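Local coordinates for protein ACDH-11, isoform b (Caenorhabditis elegans, PDB 4Y9J) that belongs to the acyl-CoA dehydrogenase family of flavoproteins and binds flavin-adenine dinucleotide as a four-chain assembly, at residues L24-K29 with D53-G58; R40-S45 with P121-I126; E64-G69 with S136-L141; R328-L333 with P412-G417. One frame throughout, in Å; residues are numbered along the deposited sequence.

Contact 1: residues L24-K29 with D53-G58; sequences LHNPYK and DLSKFG
The amide of Asn26 and the ring of Tyr28 are the flat groups that meet the helical turn at Ser55. ND2 of Asn26 gives a hydrogen bond to Ser55 O (3.0 Å, 161° at the hydrogen), with the acceptor lying close to the amide plane and the donor arriving on a carbonyl lone pair. Asp59 OD1 is a second acceptor for this nitrogen. At the other end of the amide, Asn26 OD1 receives Tyr28 N (2.9 Å) in an Asx turn and Lys29 N (3.1 Å) in an Asx motif, the latter from above the carbonyl plane, so the group is fixed at both ends. The Tyr28 ring stands obliquely to its neighbours: CD1 touches Leu54 CB at 3.6 Å, and CD2 lies 4.0 Å from Ser55 CB. Gly58, which has no side chain, lets the Asn26 amide and Pro27 CD come close to its backbone. The extended chain of Lys29 passes Ser55 OG, and a water bonded to that hydroxyl makes a weak link to Lys29 NZ. Around the contact, Leu34 and Leu38 of helix 34-41 and Leu134 of helix 121-135 pack on Tyr28, wedging the loop between helices of the N-terminal domain.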
loop_
_atom_site.group_PDB
_atom_site.type_symbol
_atom_site.label_atom_id
_atom_site.label_comp_id
_atom_site.label_asym_id
_atom_site.label_seq_id
_atom_site.Cartn_x
_atom_site.Cartn_y
_atom_site.Cartn_z
ATOM N N LEU B 24 8.554 -27.680 8.726
ATOM C CA LEU B 24 8.791 -28.278 7.429
ATOM C C LEU B 24 10.035 -29.102 7.528
ATOM O O LEU B 24 11.213 -28.603 7.782
ATOM C CB LEU B 24 8.950 -27.232 6.329
ATOM C CG LEU B 24 9.252 -27.792 4.951
ATOM C CD1 LEU B 24 8.080 -28.624 4.506
ATOM C CD2 LEU B 24 9.601 -26.706 3.936
ATOM N N HIS B 25 9.825 -30.382 7.345
ATOM C CA HIS B 25 10.954 -31.298 7.384
ATOM C C HIS B 25 11.481 -31.524 5.969
ATOM O O HIS B 25 10.782 -31.251 5.019
ATOM C CB HIS B 25 10.505 -32.629 7.983
ATOM C CG HIS B 25 9.904 -32.510 9.350
ATOM N ND1 HIS B 25 10.665 -32.251 10.474
ATOM C CD2 HIS B 25 8.634 -32.675 9.784
ATOM C CE1 HIS B 25 9.870 -32.234 11.538
ATOM N NE2 HIS B 25 8.638 -32.475 11.141
ATOM N N ASN B 26 12.724 -32.024 5.849
ATOM C CA ASN B 26 13.326 -32.366 4.542
ATOM C C ASN B 26 12.295 -33.146 3.743
ATOM O O ASN B 26 11.934 -34.254 4.174
ATOM C CB ASN B 26 14.577 -33.228 4.766
ATOM C CG ASN B 26 15.271 -33.623 3.451
ATOM O OD1 ASN B 26 14.634 -34.105 2.529
ATOM N ND2 ASN B 26 16.556 -33.428 3.390
ATOM N N PRO B 27 11.796 -32.596 2.605
ATOM C CA PRO B 27 10.683 -33.222 1.933
ATOM C C PRO B 27 11.013 -34.519 1.178
ATOM O O PRO B 27 10.108 -35.219 0.784
ATOM C CB PRO B 27 10.178 -32.133 1.012
ATOM C CG PRO B 27 11.359 -31.310 0.721
ATOM C CD PRO B 27 12.051 -31.272 2.015
ATOM N N TYR B 28 12.274 -34.820 0.954
ATOM C CA TYR B 28 12.640 -36.061 0.351
ATOM C C TYR B 28 12.578 -37.101 1.467
ATOM O O TYR B 28 11.892 -38.086 1.342
ATOM C CB TYR B 28 14.046 -36.016 -0.248
ATOM C CG TYR B 28 14.328 -37.319 -0.939
ATOM C CD1 TYR B 28 13.728 -37.625 -2.134
ATOM C CD2 TYR B 28 15.061 -38.310 -0.318
ATOM C CE1 TYR B 28 13.920 -38.860 -2.741
ATOM C CE2 TYR B 28 15.232 -39.548 -0.912
ATOM C CZ TYR B 28 14.655 -39.814 -2.133
ATOM O OH TYR B 28 14.855 -41.061 -2.726
ATOM N N LYS B 29 13.251 -36.862 2.578
ATOM C CA LYS B 29 13.303 -37.824 3.678
ATOM C C LYS B 29 11.948 -38.070 4.333
ATOM O O LYS B 29 11.667 -39.142 4.768
ATOM C CB LYS B 29 14.247 -37.343 4.752
ATOM C CG LYS B 29 15.706 -37.410 4.322
ATOM C CD LYS B 29 16.632 -36.778 5.350
ATOM C CE LYS B 29 18.036 -36.773 4.825
ATOM N NZ LYS B 29 18.963 -36.188 5.815
ATOM N N ASP B 53 21.150 -36.761 -4.616
ATOM C CA ASP B 53 20.847 -35.417 -5.097
ATOM C C ASP B 53 19.574 -34.830 -4.463
ATOM O O ASP B 53 19.530 -33.685 -4.016
ATOM C CB ASP B 53 20.717 -35.378 -6.601
ATOM C CG ASP B 53 20.500 -33.968 -7.119
ATOM O OD1 ASP B 53 21.384 -33.075 -6.965
ATOM O OD2 ASP B 53 19.482 -33.767 -7.714
ATOM N N LEU B 54 18.526 -35.633 -4.407
ATOM C CA LEU B 54 17.261 -35.200 -3.927
ATOM C C LEU B 54 17.270 -34.946 -2.436
ATOM O O LEU B 54 16.680 -33.953 -1.971
ATOM C CB LEU B 54 16.168 -36.195 -4.299
ATOM C CG LEU B 54 15.921 -36.322 -5.802
ATOM C CD1 LEU B 54 14.934 -37.471 -5.959
ATOM C CD2 LEU B 54 15.327 -35.045 -6.405
ATOM N N SER B 55 17.948 -35.804 -1.694
ATOM C CA SER B 55 18.060 -35.624 -0.280
ATOM C C SER B 55 18.804 -34.313 0.081
ATOM O O SER B 55 18.355 -33.567 0.977
ATOM C CB SER B 55 18.748 -36.818 0.362
ATOM O OG SER B 55 18.626 -36.683 1.764
ATOM N N LYS B 56 19.885 -34.025 -0.641
ATOM C CA LYS B 56 20.653 -32.794 -0.477
ATOM C C LYS B 56 19.778 -31.616 -0.843
ATOM O O LYS B 56 19.686 -30.649 -0.066
ATOM C CB LYS B 56 21.956 -32.840 -1.287
ATOM C CG LYS B 56 22.750 -31.518 -1.299
ATOM C CD LYS B 56 24.134 -31.701 -1.919
ATOM C CE LYS B 56 24.787 -30.350 -2.142
ATOM N NZ LYS B 56 25.684 -30.402 -3.319
ATOM N N PHE B 57 19.052 -31.719 -1.956
ATOM C CA PHE B 57 18.136 -30.655 -2.334
ATOM C C PHE B 57 17.063 -30.403 -1.309
ATOM O O PHE B 57 16.648 -29.252 -1.089
ATOM C CB PHE B 57 17.551 -30.953 -3.718
ATOM C CG PHE B 57 16.762 -29.842 -4.324
ATOM C CD1 PHE B 57 17.309 -28.554 -4.489
ATOM C CD2 PHE B 57 15.488 -30.066 -4.756
ATOM C CE1 PHE B 57 16.576 -27.560 -5.061
ATOM C CE2 PHE B 57 14.719 -29.071 -5.325
ATOM C CZ PHE B 57 15.262 -27.794 -5.456
ATOM N N GLY B 58 16.549 -31.450 -0.691
ATOM C CA GLY B 58 15.615 -31.318 0.397
ATOM C C GLY B 58 16.096 -30.476 1.555
ATOM O O GLY B 58 15.282 -29.760 2.139
HETATM O O HOH W 1 20.532 -35.183 3.176
#

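Contact 2: residues R40-S45 with P121-I126; sequences RLLPES and PFVRRI
Phe122 opens the contact by presenting its ring edge to the short link between helices 34-41 and 44-74. Pro43 CD lies 4.0 Å from Phe122 CE1, near the ring plane, the two side chains arriving from opposite directions. Leu41 O also lies at this edge, but its approach of 2.9 Å to Phe122 CZ is too short to trust, and with chi1 at 130° the exact placement of the ring is doubtful. Val123 follows. Val123 CG2 is 4.2 Å from both Pro43 CD and Leu42 CD2, touching the two residues at once. Glu46 and Arg49 of helix 44-74 also touch Val123. One turn further along, Ile126 points toward the other segment and meets two leucines. Ile126 CG2 is 3.9 Å from Leu42 CD2, the two side chains lying alongside and pointing opposite ways, while Ile126 CD1 reaches Leu41 CB at 4.1 Å. Leu42 is where the first helix is left and Pro43 occupies the N-cap position of the next, so the start of helix 121-135 packs against a helix-to-helix corner of the N-terminal domain. Arg40 and Arg125 turn elsewhere, Arg40 to Asp542 and Asp546, Arg125 to Asp150 and Glu383. Apart from Leu41 O, what meets across the contact is carbon, consistent with a largely hydrophobic, non-directional packing that is only partly shielded from solvent at Pro43.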
loop_
_atom_site.group_PDB
_atom_site.type_symbol
_atom_site.label_atom_id
_atom_site.label_comp_id
_atom_site.label_asym_id
_atom_site.label_seq_id
_atom_site.Cartn_x
_atom_site.Cartn_y
_atom_site.Cartn_z
ATOM N N ARG B 40 11.960 -48.610 -6.628
ATOM C CA ARG B 40 11.333 -49.580 -7.520
ATOM C C ARG B 40 11.555 -49.275 -8.960
ATOM O O ARG B 40 11.699 -50.165 -9.750
ATOM C CB ARG B 40 9.826 -49.572 -7.337
ATOM C CG ARG B 40 9.421 -50.034 -5.977
ATOM C CD ARG B 40 7.903 -50.160 -5.888
ATOM N NE ARG B 40 7.487 -51.261 -6.760
ATOM C CZ ARG B 40 6.710 -51.149 -7.835
ATOM N NH1 ARG B 40 6.175 -49.951 -8.196
ATOM N NH2 ARG B 40 6.455 -52.268 -8.528
ATOM N N LEU B 41 11.488 -48.003 -9.309
ATOM C CA LEU B 41 11.500 -47.589 -10.726
ATOM C C LEU B 41 12.873 -47.467 -11.331
ATOM O O LEU B 41 13.021 -47.649 -12.513
ATOM C CB LEU B 41 10.759 -46.257 -10.898
ATOM C CG LEU B 41 9.287 -46.281 -10.533
ATOM C CD1 LEU B 41 8.641 -44.901 -10.613
ATOM C CD2 LEU B 41 8.546 -47.250 -11.427
ATOM N N LEU B 42 13.874 -47.146 -10.525
ATOM C CA LEU B 42 15.208 -46.898 -11.007
ATOM C C LEU B 42 16.141 -48.079 -10.760
ATOM O O LEU B 42 16.067 -48.732 -9.725
ATOM C CB LEU B 42 15.826 -45.718 -10.304
ATOM C CG LEU B 42 15.104 -44.375 -10.453
ATOM C CD1 LEU B 42 15.773 -43.356 -9.532
ATOM C CD2 LEU B 42 15.132 -43.857 -11.889
ATOM N N PRO B 43 17.058 -48.308 -11.687
ATOM C CA PRO B 43 18.155 -49.267 -11.510
ATOM C C PRO B 43 18.979 -48.891 -10.275
ATOM O O PRO B 43 19.120 -47.686 -10.018
ATOM C CB PRO B 43 19.002 -49.088 -12.762
ATOM C CG PRO B 43 18.241 -48.242 -13.700
ATOM C CD PRO B 43 17.134 -47.565 -12.958
ATOM N N GLU B 44 19.580 -49.877 -9.581
ATOM C CA GLU B 44 20.074 -49.711 -8.157
ATOM C C GLU B 44 21.143 -48.664 -8.065
ATOM O O GLU B 44 21.206 -47.907 -7.070
ATOM C CB GLU B 44 20.677 -51.017 -7.537
ATOM C CG GLU B 44 21.391 -50.825 -6.169
ATOM C CD GLU B 44 22.153 -52.046 -5.665
ATOM O OE1 GLU B 44 23.157 -52.456 -6.285
ATOM O OE2 GLU B 44 21.745 -52.589 -4.611
ATOM N N SER B 45 21.931 -48.648 -9.125
ATOM C CA SER B 45 22.993 -47.734 -9.353
ATOM C C SER B 45 22.494 -46.288 -9.473
ATOM O O SER B 45 23.037 -45.345 -8.833
ATOM C CB SER B 45 23.689 -48.180 -10.661
ATOM O OG SER B 45 22.715 -48.326 -11.701
ATOM N N PRO B 121 17.210 -41.499 -20.772
ATOM C CA PRO B 121 16.020 -40.637 -20.644
ATOM C C PRO B 121 14.959 -41.069 -19.638
ATOM O O PRO B 121 14.303 -40.207 -18.991
ATOM C CB PRO B 121 15.457 -40.623 -22.057
ATOM C CG PRO B 121 16.635 -40.822 -22.927
ATOM C CD PRO B 121 17.575 -41.737 -22.180
ATOM N N PHE B 122 14.786 -42.377 -19.454
ATOM C CA PHE B 122 13.750 -42.835 -18.508
ATOM C C PHE B 122 14.177 -42.431 -17.088
ATOM O O PHE B 122 13.358 -42.024 -16.280
ATOM C CB PHE B 122 13.447 -44.351 -18.730
ATOM C CG PHE B 122 13.474 -45.197 -17.494
ATOM C CD1 PHE B 122 14.668 -45.665 -17.004
ATOM C CD2 PHE B 122 12.328 -45.571 -16.885
ATOM C CE1 PHE B 122 14.711 -46.470 -15.886
ATOM C CE2 PHE B 122 12.355 -46.380 -15.775
ATOM C CZ PHE B 122 13.545 -46.785 -15.251
ATOM N N VAL B 123 15.484 -42.510 -16.817
ATOM C CA VAL B 123 16.001 -42.179 -15.500
ATOM C C VAL B 123 15.844 -40.686 -15.258
ATOM O O VAL B 123 15.421 -40.245 -14.218
ATOM C CB VAL B 123 17.489 -42.592 -15.374
ATOM C CG1 VAL B 123 18.199 -41.902 -14.208
ATOM C CG2 VAL B 123 17.586 -44.115 -15.258
ATOM N N ARG B 124 16.290 -39.910 -16.216
ATOM C CA ARG B 124 16.377 -38.521 -15.975
ATOM C C ARG B 124 15.023 -37.846 -15.840
ATOM O O ARG B 124 14.925 -36.881 -15.110
ATOM C CB ARG B 124 17.303 -37.905 -16.981
ATOM C CG ARG B 124 16.726 -37.667 -18.335
ATOM C CD ARG B 124 17.879 -37.501 -19.329
ATOM N NE ARG B 124 17.256 -37.109 -20.582
ATOM C CZ ARG B 124 17.711 -37.370 -21.794
ATOM N NH1 ARG B 124 18.847 -38.008 -21.957
ATOM N NH2 ARG B 124 16.989 -37.022 -22.843
ATOM N N ARG B 125 13.951 -38.379 -16.434
ATOM C CA ARG B 125 12.666 -37.752 -16.260
ATOM C C ARG B 125 12.124 -38.099 -14.884
ATOM O O ARG B 125 11.471 -37.277 -14.256
ATOM C CB ARG B 125 11.661 -38.102 -17.374
ATOM C CG ARG B 125 11.919 -37.426 -18.721
ATOM C CD ARG B 125 11.766 -35.898 -18.649
ATOM N NE ARG B 125 11.602 -35.285 -19.957
ATOM C CZ ARG B 125 11.463 -33.986 -20.191
ATOM N NH1 ARG B 125 11.538 -33.086 -19.196
ATOM N NH2 ARG B 125 11.279 -33.589 -21.439
ATOM N N ILE B 126 12.461 -39.291 -14.409
ATOM C CA ILE B 126 12.049 -39.669 -13.060
ATOM C C ILE B 126 12.770 -38.765 -12.047
ATOM O O ILE B 126 12.150 -38.222 -11.147
ATOM C CB ILE B 126 12.259 -41.194 -12.792
ATOM C CG1 ILE B 126 11.229 -41.975 -13.624
ATOM C CG2 ILE B 126 12.047 -41.505 -11.325
ATOM C CD1 ILE B 126 11.518 -43.455 -13.780
#

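Contact 3: residues E64-G69 with S136-L141; sequences EVEHLG and SPSAGL
Glu66 and Gly69 meet Ser138 and Gly140 in a buried helix-to-loop contact of the mostly helical N-terminal domain of the acyl-CoA dehydrogenase fold. The helix is 44-74; the loop is the link from helix 121-135 to helix 143-158. A polar grip and a close backbone approach stand one helical turn apart and together illustrate how an irregular segment can be held against a regular one. In the grip, Ser138 OG donates to Glu66 OE1 over 2.7 Å, meeting the oxygen on its anti side and 22° out of the carboxylate plane. The bend of the glutamate chain at chi2 (74°) folds the carboxylate back alongside the helix toward the serine. Arg329 of helix 304-338 is a second partner to both groups, forming a salt bridge with Glu66 and a hydrogen bond with Ser138; its positive charge would probably steady the carboxylate in its ionised form. Val65 adds an apolar shoulder, its CG1 lying 4.0 Å from Ser138 CB, and Leu101 of helix 96-107 packs on the same valine. In the second half, the absence of side chains on both glycines permits a very close pass of main chains, Gly69 CA to Gly140 CA being 3.7 Å. Gly140 adopts a positive phi of 56°, which turns the loop just where it passes the helix. At the same place, Gly69 CA makes a CA-H...O contact with Ser138 O at 3.5 Å.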
loop_
_atom_site.group_PDB
_atom_site.type_symbol
_atom_site.label_atom_id
_atom_site.label_comp_id
_atom_site.label_asym_id
_atom_site.label_seq_id
_atom_site.Cartn_x
_atom_site.Cartn_y
_atom_site.Cartn_z
ATOM N N GLU B 64 16.817 -22.835 2.671
ATOM C CA GLU B 64 16.923 -21.679 1.743
ATOM C C GLU B 64 15.700 -21.440 0.880
ATOM O O GLU B 64 15.123 -20.327 0.890
ATOM C CB GLU B 64 18.164 -21.734 0.865
ATOM C CG GLU B 64 18.409 -20.490 0.017
ATOM C CD GLU B 64 19.592 -20.600 -0.909
ATOM O OE1 GLU B 64 20.055 -21.763 -1.142
ATOM O OE2 GLU B 64 20.080 -19.537 -1.395
ATOM N N VAL B 65 15.233 -22.446 0.157
ATOM C CA VAL B 65 14.266 -22.191 -0.895
ATOM C C VAL B 65 12.949 -21.785 -0.285
ATOM O O VAL B 65 12.330 -20.852 -0.766
ATOM C CB VAL B 65 14.048 -23.406 -1.846
ATOM C CG1 VAL B 65 13.092 -23.051 -2.946
ATOM C CG2 VAL B 65 15.392 -23.866 -2.444
ATOM N N GLU B 66 12.475 -22.518 0.732
ATOM C CA GLU B 66 11.207 -22.152 1.359
ATOM C C GLU B 66 11.105 -20.613 1.696
ATOM O O GLU B 66 10.080 -20.007 1.463
ATOM C CB GLU B 66 10.987 -23.060 2.564
ATOM C CG GLU B 66 9.795 -22.724 3.408
ATOM C CD GLU B 66 8.445 -23.097 2.799
ATOM O OE1 GLU B 66 8.311 -23.545 1.632
ATOM O OE2 GLU B 66 7.465 -22.901 3.518
ATOM N N HIS B 67 12.152 -20.056 2.291
ATOM C CA HIS B 67 12.161 -18.646 2.747
ATOM C C HIS B 67 12.127 -17.777 1.551
ATOM O O HIS B 67 11.364 -16.849 1.503
ATOM C CB HIS B 67 13.418 -18.333 3.561
ATOM C CG HIS B 67 13.672 -16.851 3.775
ATOM N ND1 HIS B 67 12.985 -16.101 4.720
ATOM C CD2 HIS B 67 14.551 -15.988 3.190
ATOM C CE1 HIS B 67 13.412 -14.847 4.696
ATOM N NE2 HIS B 67 14.360 -14.752 3.783
ATOM N N LEU B 68 12.903 -18.151 0.517
ATOM C CA LEU B 68 12.879 -17.376 -0.731
ATOM C C LEU B 68 11.512 -17.321 -1.350
ATOM O O LEU B 68 11.018 -16.226 -1.753
ATOM C CB LEU B 68 13.850 -17.904 -1.797
ATOM C CG LEU B 68 15.323 -17.845 -1.490
ATOM C CD1 LEU B 68 16.189 -18.557 -2.545
ATOM C CD2 LEU B 68 15.803 -16.428 -1.274
ATOM N N GLY B 69 10.861 -18.505 -1.448
ATOM C CA GLY B 69 9.482 -18.557 -2.013
ATOM C C GLY B 69 8.474 -17.728 -1.226
ATOM O O GLY B 69 7.633 -17.036 -1.782
ATOM N N SER B 136 8.323 -27.600 -6.001
ATOM C CA SER B 136 7.088 -26.866 -6.349
ATOM C C SER B 136 6.378 -26.108 -5.195
ATOM O O SER B 136 6.069 -24.928 -5.350
ATOM C CB SER B 136 6.151 -27.807 -7.099
ATOM O OG SER B 136 5.181 -27.037 -7.785
ATOM N N PRO B 137 6.152 -26.751 -4.026
ATOM C CA PRO B 137 5.469 -26.030 -2.976
ATOM C C PRO B 137 6.334 -25.009 -2.247
ATOM O O PRO B 137 5.798 -24.195 -1.502
ATOM C CB PRO B 137 5.022 -27.133 -2.009
ATOM C CG PRO B 137 5.920 -28.296 -2.286
ATOM C CD PRO B 137 6.283 -28.183 -3.711
ATOM N N SER B 138 7.631 -25.005 -2.466
ATOM C CA SER B 138 8.456 -23.909 -1.987
ATOM C C SER B 138 8.944 -22.895 -2.998
ATOM O O SER B 138 9.751 -22.019 -2.651
ATOM C CB SER B 138 9.697 -24.509 -1.363
ATOM O OG SER B 138 9.320 -25.254 -0.231
ATOM N N ALA B 139 8.468 -22.979 -4.240
ATOM C CA ALA B 139 9.087 -22.327 -5.350
ATOM C C ALA B 139 8.706 -20.877 -5.507
ATOM O O ALA B 139 9.245 -20.206 -6.340
ATOM C CB ALA B 139 8.696 -23.067 -6.643
ATOM N N GLY B 140 7.749 -20.418 -4.726
ATOM C CA GLY B 140 7.228 -19.070 -4.945
ATOM C C GLY B 140 6.714 -18.895 -6.361
ATOM O O GLY B 140 6.864 -17.854 -6.940
ATOM N N LEU B 141 6.150 -19.958 -6.923
ATOM C CA LEU B 141 5.686 -20.019 -8.275
ATOM C C LEU B 141 6.700 -19.926 -9.402
ATOM O O LEU B 141 6.350 -19.792 -10.584
ATOM C CB LEU B 141 4.493 -19.026 -8.487
ATOM C CG LEU B 141 3.144 -19.667 -8.545
ATOM C CD1 LEU B 141 3.021 -20.577 -9.775
ATOM C CD2 LEU B 141 2.780 -20.400 -7.278
#

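Contact 4: residues R328-L333 with P412-G417; sequences RRIISL and PMVSEG
Ile330 places its two branches through a chi1 of -160°: CG1 stands anti to the backbone N and heads for Gly417, while CG2 takes the crowded position between N and carbonyl carbon and faces Val414. Ile330 CG1 thereby comes within 3.5 Å of Gly417 CA and also lies over its carbonyl carbon, a direct seat of side chain on main chain made possible by the missing side chain there. The CG2 branch of Ile330 touches Val414 CA at 4.0 Å and Val414 CG2 at 4.2 Å, crossing the valine at a slant. The third pair lies at the flank. Met413 runs out extended until chi3 (-72°) turns its methyl, leaving SD 4.1 Å from Ile331 CD1. Thr365 of helix 352-383 packs against both of these residues, while Leu435 and Leu436 of helix 432-439 touch Ile330 and Val414, so neighbouring helices close in on the apolar seam. Locally the two helices run almost parallel, with an angle of 18° and axes 9.0 Å apart. Without a side chain at Gly417, Ile330 can project into the place beside it. Further round helix 389-419 the character changes: Glu416 forms salt bridges with Lys408 and Arg525 of a second subunit, so one helix serves both the domain interior and the assembly. Parallel helices separated in sequence by helix 352-383 fit the up-and-down helical bundle characteristic of the acyl-CoA dehydrogenase C-terminal domain.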
loop_
_atom_site.group_PDB
_atom_site.type_symbol
_atom_site.label_atom_id
_atom_site.label_comp_id
_atom_site.label_asym_id
_atom_site.label_seq_id
_atom_site.Cartn_x
_atom_site.Cartn_y
_atom_site.Cartn_z
ATOM N N ARG B 328 0.708 -32.849 -0.822
ATOM C CA ARG B 328 1.712 -33.406 0.089
ATOM C C ARG B 328 2.159 -32.370 1.110
ATOM O O ARG B 328 2.345 -32.714 2.293
ATOM C CB ARG B 328 2.897 -33.929 -0.695
ATOM C CG ARG B 328 4.154 -34.297 0.141
ATOM C CD ARG B 328 3.921 -35.365 1.168
ATOM N NE ARG B 328 3.421 -36.591 0.528
ATOM C CZ ARG B 328 2.484 -37.400 0.991
ATOM N NH1 ARG B 328 1.873 -37.132 2.146
ATOM N NH2 ARG B 328 2.154 -38.506 0.295
ATOM N N ARG B 329 2.375 -31.132 0.690
ATOM C CA ARG B 329 2.850 -30.118 1.627
ATOM C C ARG B 329 1.844 -29.913 2.821
ATOM O O ARG B 329 2.231 -29.922 3.977
ATOM C CB ARG B 329 3.176 -28.790 0.910
ATOM C CG ARG B 329 3.583 -27.654 1.826
ATOM C CD ARG B 329 4.835 -28.013 2.616
ATOM N NE ARG B 329 6.032 -28.220 1.760
ATOM C CZ ARG B 329 6.858 -27.249 1.363
ATOM N NH1 ARG B 329 6.596 -25.977 1.633
ATOM N NH2 ARG B 329 7.915 -27.553 0.612
ATOM N N ILE B 330 0.579 -29.769 2.509
ATOM C CA ILE B 330 -0.409 -29.547 3.534
ATOM C C ILE B 330 -0.500 -30.732 4.448
ATOM O O ILE B 330 -0.603 -30.551 5.636
ATOM C CB ILE B 330 -1.743 -29.014 2.981
ATOM C CG1 ILE B 330 -2.562 -28.340 4.104
ATOM C CG2 ILE B 330 -2.573 -30.136 2.413
ATOM C CD1 ILE B 330 -1.889 -27.108 4.668
ATOM N N ILE B 331 -0.388 -31.953 3.941
ATOM C CA ILE B 331 -0.474 -33.104 4.766
ATOM C C ILE B 331 0.790 -33.196 5.647
ATOM O O ILE B 331 0.716 -33.533 6.808
ATOM C CB ILE B 331 -0.611 -34.392 3.893
ATOM C CG1 ILE B 331 -1.933 -34.434 3.121
ATOM C CG2 ILE B 331 -0.424 -35.663 4.726
ATOM C CD1 ILE B 331 -1.971 -35.622 2.153
ATOM N N SER B 332 1.960 -32.942 5.078
ATOM C CA SER B 332 3.179 -32.903 5.872
ATOM C C SER B 332 3.104 -31.892 7.019
ATOM O O SER B 332 3.546 -32.164 8.154
ATOM C CB SER B 332 4.421 -32.589 4.976
ATOM O OG SER B 332 5.612 -32.674 5.722
ATOM N N LEU B 333 2.639 -30.688 6.701
ATOM C CA LEU B 333 2.538 -29.683 7.726
ATOM C C LEU B 333 1.452 -29.989 8.755
ATOM O O LEU B 333 1.709 -29.888 9.964
ATOM C CB LEU B 333 2.289 -28.347 7.102
ATOM C CG LEU B 333 3.476 -27.796 6.290
ATOM C CD1 LEU B 333 3.042 -26.564 5.542
ATOM C CD2 LEU B 333 4.724 -27.557 7.131
ATOM N N PRO B 412 -10.042 -29.235 -2.828
ATOM C CA PRO B 412 -10.671 -29.796 -1.634
ATOM C C PRO B 412 -9.711 -30.427 -0.633
ATOM O O PRO B 412 -10.005 -30.365 0.568
ATOM C CB PRO B 412 -11.598 -30.880 -2.178
ATOM C CG PRO B 412 -11.866 -30.439 -3.600
ATOM C CD PRO B 412 -10.603 -29.781 -4.078
ATOM N N MET B 413 -8.643 -31.065 -1.109
ATOM C CA MET B 413 -7.696 -31.642 -0.180
ATOM C C MET B 413 -6.916 -30.537 0.601
ATOM O O MET B 413 -6.729 -30.653 1.808
ATOM C CB MET B 413 -6.692 -32.545 -0.879
ATOM C CG MET B 413 -6.015 -33.452 0.158
ATOM S SD MET B 413 -4.871 -34.578 -0.559
ATOM C CE MET B 413 -6.114 -35.655 -1.324
ATOM N N VAL B 414 -6.477 -29.487 -0.049
ATOM C CA VAL B 414 -5.735 -28.454 0.665
ATOM C C VAL B 414 -6.708 -27.700 1.602
ATOM O O VAL B 414 -6.322 -27.393 2.709
ATOM C CB VAL B 414 -5.028 -27.480 -0.272
ATOM C CG1 VAL B 414 -4.350 -26.355 0.504
ATOM C CG2 VAL B 414 -3.992 -28.240 -1.055
ATOM N N SER B 415 -7.977 -27.544 1.180
ATOM C CA SER B 415 -8.986 -26.939 2.062
ATOM C C SER B 415 -9.124 -27.752 3.377
ATOM O O SER B 415 -9.261 -27.171 4.452
ATOM C CB SER B 415 -10.316 -26.772 1.328
ATOM O OG SER B 415 -11.317 -26.241 2.162
ATOM N N GLU B 416 -9.233 -29.069 3.259
ATOM C CA GLU B 416 -9.290 -29.976 4.407
ATOM C C GLU B 416 -8.058 -29.834 5.270
ATOM O O GLU B 416 -8.119 -29.795 6.498
ATOM C CB GLU B 416 -9.479 -31.462 3.967
ATOM C CG GLU B 416 -9.939 -32.384 5.087
ATOM C CD GLU B 416 -11.305 -32.014 5.599
ATOM O OE1 GLU B 416 -12.267 -32.043 4.766
ATOM O OE2 GLU B 416 -11.436 -31.702 6.823
ATOM N N GLY B 417 -6.923 -29.705 4.624
ATOM C CA GLY B 417 -5.659 -29.549 5.339
ATOM C C GLY B 417 -5.540 -28.289 6.139
ATOM O O GLY B 417 -5.089 -28.332 7.320
#

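Overall arrangement
Helix 44-74 runs through contacts 1, 2 and 3, which all belong to the N-terminal domain, whereas contact 4 lies in the C-terminal one. Contacts 1 and 3 are neighbours, with centres 13 Å apart, and Leu24 packs on Glu66 between them. Contact 4 joins both through Arg329: its NH1 is 3.0 Å from Glu66 OE1, its NH2 is 2.8 Å from Ser138 OG, and Leu24 CD1 lies 3.4 Å from its NE. Contact 2 touches none of the others: its nearest atoms are about 6 Å from contact 1, 12 Å from contact 3 and 14 Å from contact 4. Towards the ligands, the side-chain position of Gly417 is about 8 Å from a bound flavin-adenine dinucleotide, and the Ala139 side chain about 8 Å from a bound UCC.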